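Local structure of uncharacterized RNA methyltransferase pyrab10780 (Pyrococcus abyssi, 2JJQ) at residues F271-Y276 with D410-T415. The protein methylates carbon 5 of uridine 54 in tRNA, using S-adenosyl-L-methionine as the methyl donor. Residues are numbered along the deposited sequence; the frame is centred on the assembly and turned at random.
Sequences FQTNSY and DMFPHT. With SAH (S-adenosyl-L-homocysteine), chain B.
N274 and M411 bring the two backbones closest, their CA atoms 5.9 Å apart, where the loop leading into helix 275-288 meets the irregular connection between strands 403-409 and 419-424. N274 makes the direct hydrogen bond between the segments. Its amide is swung toward M411 by a chi1 of 177°, which sets CG opposite the backbone N, and ND2 donates to M411 O over 3.2 Å. The acceptor lies almost in the amide plane of N274, whereas the donor stands well above the carbonyl plane of M411, away from the usual lone-pair direction. S121 OG also bonds this nitrogen. The other end of the amide serves the helix: N274 is its N-cap, and OD1 accepts from Q277 N and, weakly, from Y276 N, so both ends of the buried group are engaged. M411 O receives a second donor, a water that reaches it over 2.8 Å and bridges to T273 OG1. Both segments belong to the catalytic domain, of the class I-like SAM-dependent methyltransferase type, and the cofactor product lies close by: Q272 NE2 donates to the carboxylate OXT of S-adenosyl-L-homocysteine over 3.0 Å. The chain of M411, bent at chi2 and chi3, carries CE to 3.7 Å from N274 CB and 3.9 Å from Q272 OE1, crossing the glutamine nearly at a right angle. M411 also touches E419, the predicted proton acceptor, and F412 approaches C387, the predicted nucleophile. M411 CB covers one face of the F412 ring near its rim.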
loop_
_atom_site.group_PDB
_atom_site.type_symbol
_atom_site.label_atom_id
_atom_site.label_comp_id
_atom_site.label_asym_id
_atom_site.label_seq_id
_atom_site.Cartn_x
_atom_site.Cartn_y
_atom_site.Cartn_z
ATOM N N PHE A 271 -5.624 -3.168 4.298
ATOM C CA PHE A 271 -4.664 -4.132 4.868
ATOM C C PHE A 271 -3.316 -3.916 4.100
ATOM O O PHE A 271 -3.329 -3.566 2.893
ATOM C CB PHE A 271 -5.139 -5.594 4.686
ATOM C CG PHE A 271 -4.296 -6.583 5.488
ATOM C CD1 PHE A 271 -4.404 -6.627 6.864
ATOM C CD2 PHE A 271 -3.359 -7.395 4.855
ATOM C CE1 PHE A 271 -3.598 -7.499 7.628
ATOM C CE2 PHE A 271 -2.549 -8.285 5.624
ATOM C CZ PHE A 271 -2.677 -8.310 6.999
ATOM N N GLN A 272 -2.184 -4.025 4.811
ATOM C CA GLN A 272 -0.920 -3.858 4.135
ATOM C C GLN A 272 -0.966 -4.640 2.787
ATOM O O GLN A 272 -1.413 -5.801 2.751
ATOM C CB GLN A 272 0.217 -4.429 4.996
ATOM C CG GLN A 272 0.210 -3.925 6.440
ATOM C CD GLN A 272 0.753 -2.545 6.447
ATOM O OE1 GLN A 272 1.480 -2.164 5.522
ATOM N NE2 GLN A 272 0.390 -1.756 7.458
ATOM N N THR A 273 -0.462 -4.030 1.708
ATOM C CA THR A 273 -0.644 -4.604 0.366
ATOM C C THR A 273 0.368 -5.678 -0.015
ATOM O O THR A 273 0.155 -6.370 -0.995
ATOM C CB THR A 273 -0.630 -3.535 -0.709
ATOM O OG1 THR A 273 0.584 -2.776 -0.590
ATOM C CG2 THR A 273 -1.813 -2.578 -0.499
ATOM N N ASN A 274 1.476 -5.769 0.709
ATOM C CA ASN A 274 2.496 -6.770 0.404
ATOM C C ASN A 274 2.505 -7.777 1.545
ATOM O O ASN A 274 3.058 -7.543 2.602
ATOM C CB ASN A 274 3.840 -6.072 0.172
ATOM C CG ASN A 274 4.983 -7.041 -0.077
ATOM O OD1 ASN A 274 4.905 -8.244 0.236
ATOM N ND2 ASN A 274 6.099 -6.493 -0.562
ATOM N N SER A 275 1.843 -8.898 1.333
ATOM C CA SER A 275 1.655 -9.795 2.481
ATOM C C SER A 275 2.996 -10.321 2.959
ATOM O O SER A 275 3.175 -10.570 4.163
ATOM C CB SER A 275 0.733 -10.965 2.122
ATOM O OG SER A 275 -0.574 -10.462 1.850
ATOM N N TYR A 276 3.943 -10.501 2.031
ATOM C CA TYR A 276 5.208 -11.198 2.393
ATOM C C TYR A 276 6.044 -10.346 3.280
ATOM O O TYR A 276 6.532 -10.789 4.331
ATOM C CB TYR A 276 5.976 -11.584 1.140
ATOM C CG TYR A 276 5.269 -12.727 0.439
ATOM C CD1 TYR A 276 5.509 -14.042 0.814
ATOM C CD2 TYR A 276 4.289 -12.481 -0.531
ATOM C CE1 TYR A 276 4.821 -15.112 0.200
ATOM C CE2 TYR A 276 3.614 -13.543 -1.152
ATOM C CZ TYR A 276 3.881 -14.840 -0.769
ATOM O OH TYR A 276 3.239 -15.901 -1.395
ATOM N N ASP A 410 11.317 -3.008 2.173
ATOM C CA ASP A 410 10.770 -2.744 0.853
ATOM C C ASP A 410 9.336 -3.309 0.758
ATOM O O ASP A 410 9.095 -4.422 0.259
ATOM C CB ASP A 410 11.661 -3.278 -0.276
ATOM C CG ASP A 410 11.150 -2.828 -1.628
ATOM O OD1 ASP A 410 10.443 -1.800 -1.643
ATOM O OD2 ASP A 410 11.338 -3.512 -2.657
ATOM N N MET A 411 8.377 -2.527 1.228
ATOM C CA MET A 411 6.997 -2.962 1.178
ATOM C C MET A 411 6.473 -2.793 -0.242
ATOM O O MET A 411 5.426 -3.397 -0.626
ATOM C CB MET A 411 6.147 -2.124 2.183
ATOM C CG MET A 411 6.412 -2.578 3.675
ATOM S SD MET A 411 5.574 -4.153 4.079
ATOM C CE MET A 411 4.068 -3.927 3.131
ATOM N N PHE A 412 7.190 -1.999 -1.043
ATOM C CA PHE A 412 6.624 -1.525 -2.320
ATOM C C PHE A 412 7.606 -1.719 -3.497
ATOM O O PHE A 412 8.027 -0.734 -4.136
ATOM C CB PHE A 412 6.266 -0.051 -2.214
ATOM C CG PHE A 412 5.452 0.267 -1.008
ATOM C CD1 PHE A 412 4.120 -0.036 -0.965
ATOM C CD2 PHE A 412 6.049 0.851 0.078
ATOM C CE1 PHE A 412 3.332 0.260 0.185
ATOM C CE2 PHE A 412 5.291 1.146 1.229
ATOM C CZ PHE A 412 3.939 0.854 1.271
ATOM N N PRO A 413 7.914 -2.964 -3.806
ATOM C CA PRO A 413 8.797 -3.227 -4.957
ATOM C C PRO A 413 8.317 -2.521 -6.243
ATOM O O PRO A 413 7.101 -2.398 -6.485
ATOM C CB PRO A 413 8.664 -4.737 -5.153
ATOM C CG PRO A 413 8.248 -5.287 -3.777
ATOM C CD PRO A 413 7.433 -4.202 -3.138
ATOM N N HIS A 414 9.275 -2.101 -7.096
ATOM C CA HIS A 414 8.975 -1.485 -8.389
ATOM C C HIS A 414 8.412 -0.074 -8.289
ATOM O O HIS A 414 7.982 0.481 -9.300
ATOM C CB HIS A 414 8.066 -2.341 -9.289
ATOM C CG HIS A 414 8.453 -3.781 -9.320
ATOM N ND1 HIS A 414 9.709 -4.200 -9.710
ATOM C CD2 HIS A 414 7.765 -4.909 -8.992
ATOM C CE1 HIS A 414 9.782 -5.521 -9.650
ATOM N NE2 HIS A 414 8.615 -5.982 -9.204
ATOM N N THR A 415 8.401 0.488 -7.085
ATOM C CA THR A 415 8.038 1.885 -6.871
ATOM C C THR A 415 9.189 2.518 -6.087
ATOM O O THR A 415 10.005 1.801 -5.470
ATOM C CB THR A 415 6.753 2.017 -6.023
ATOM O OG1 THR A 415 7.104 1.831 -4.644
ATOM C CG2 THR A 415 5.707 0.960 -6.420
HETATM N N SAH B . -1.124 0.654 11.457
HETATM C CA SAH B . -2.222 0.595 10.437
HETATM C CB SAH B . -1.998 1.619 9.325
HETATM C CG SAH B . -2.084 3.049 9.810
HETATM S SD SAH B . -2.494 4.065 8.381
HETATM C C SAH B . -2.198 -0.778 9.806
HETATM O O SAH B . -3.094 -1.198 9.057
HETATM O OXT SAH B . -1.234 -1.498 10.022
HETATM C "C5'" SAH B . -2.762 5.590 9.249
HETATM C "C4'" SAH B . -4.045 5.502 10.094
HETATM O "O4'" SAH B . -4.388 6.784 10.683
HETATM C "C3'" SAH B . -5.288 5.077 9.314
HETATM O "O3'" SAH B . -5.774 3.836 9.865
HETATM C "C2'" SAH B . -6.279 6.254 9.498
HETATM O "O2'" SAH B . -7.654 5.889 9.656
HETATM C "C1'" SAH B . -5.821 6.895 10.775
HETATM N N9 SAH B . -5.946 8.342 10.912
HETATM C C8 SAH B . -5.815 9.289 9.951
HETATM N N7 SAH B . -5.879 10.517 10.532
HETATM C C5 SAH B . -6.014 10.352 11.857
HETATM C C6 SAH B . -6.129 11.223 13.045
HETATM N N6 SAH B . -6.112 12.565 12.849
HETATM N N1 SAH B . -6.256 10.611 14.268
HETATM C C2 SAH B . -6.273 9.268 14.420
HETATM N N3 SAH B . -6.188 8.435 13.373
HETATM C C4 SAH B . -6.047 8.916 12.115
HETATM O O HOH W 1 2.907 -3.505 -1.944
#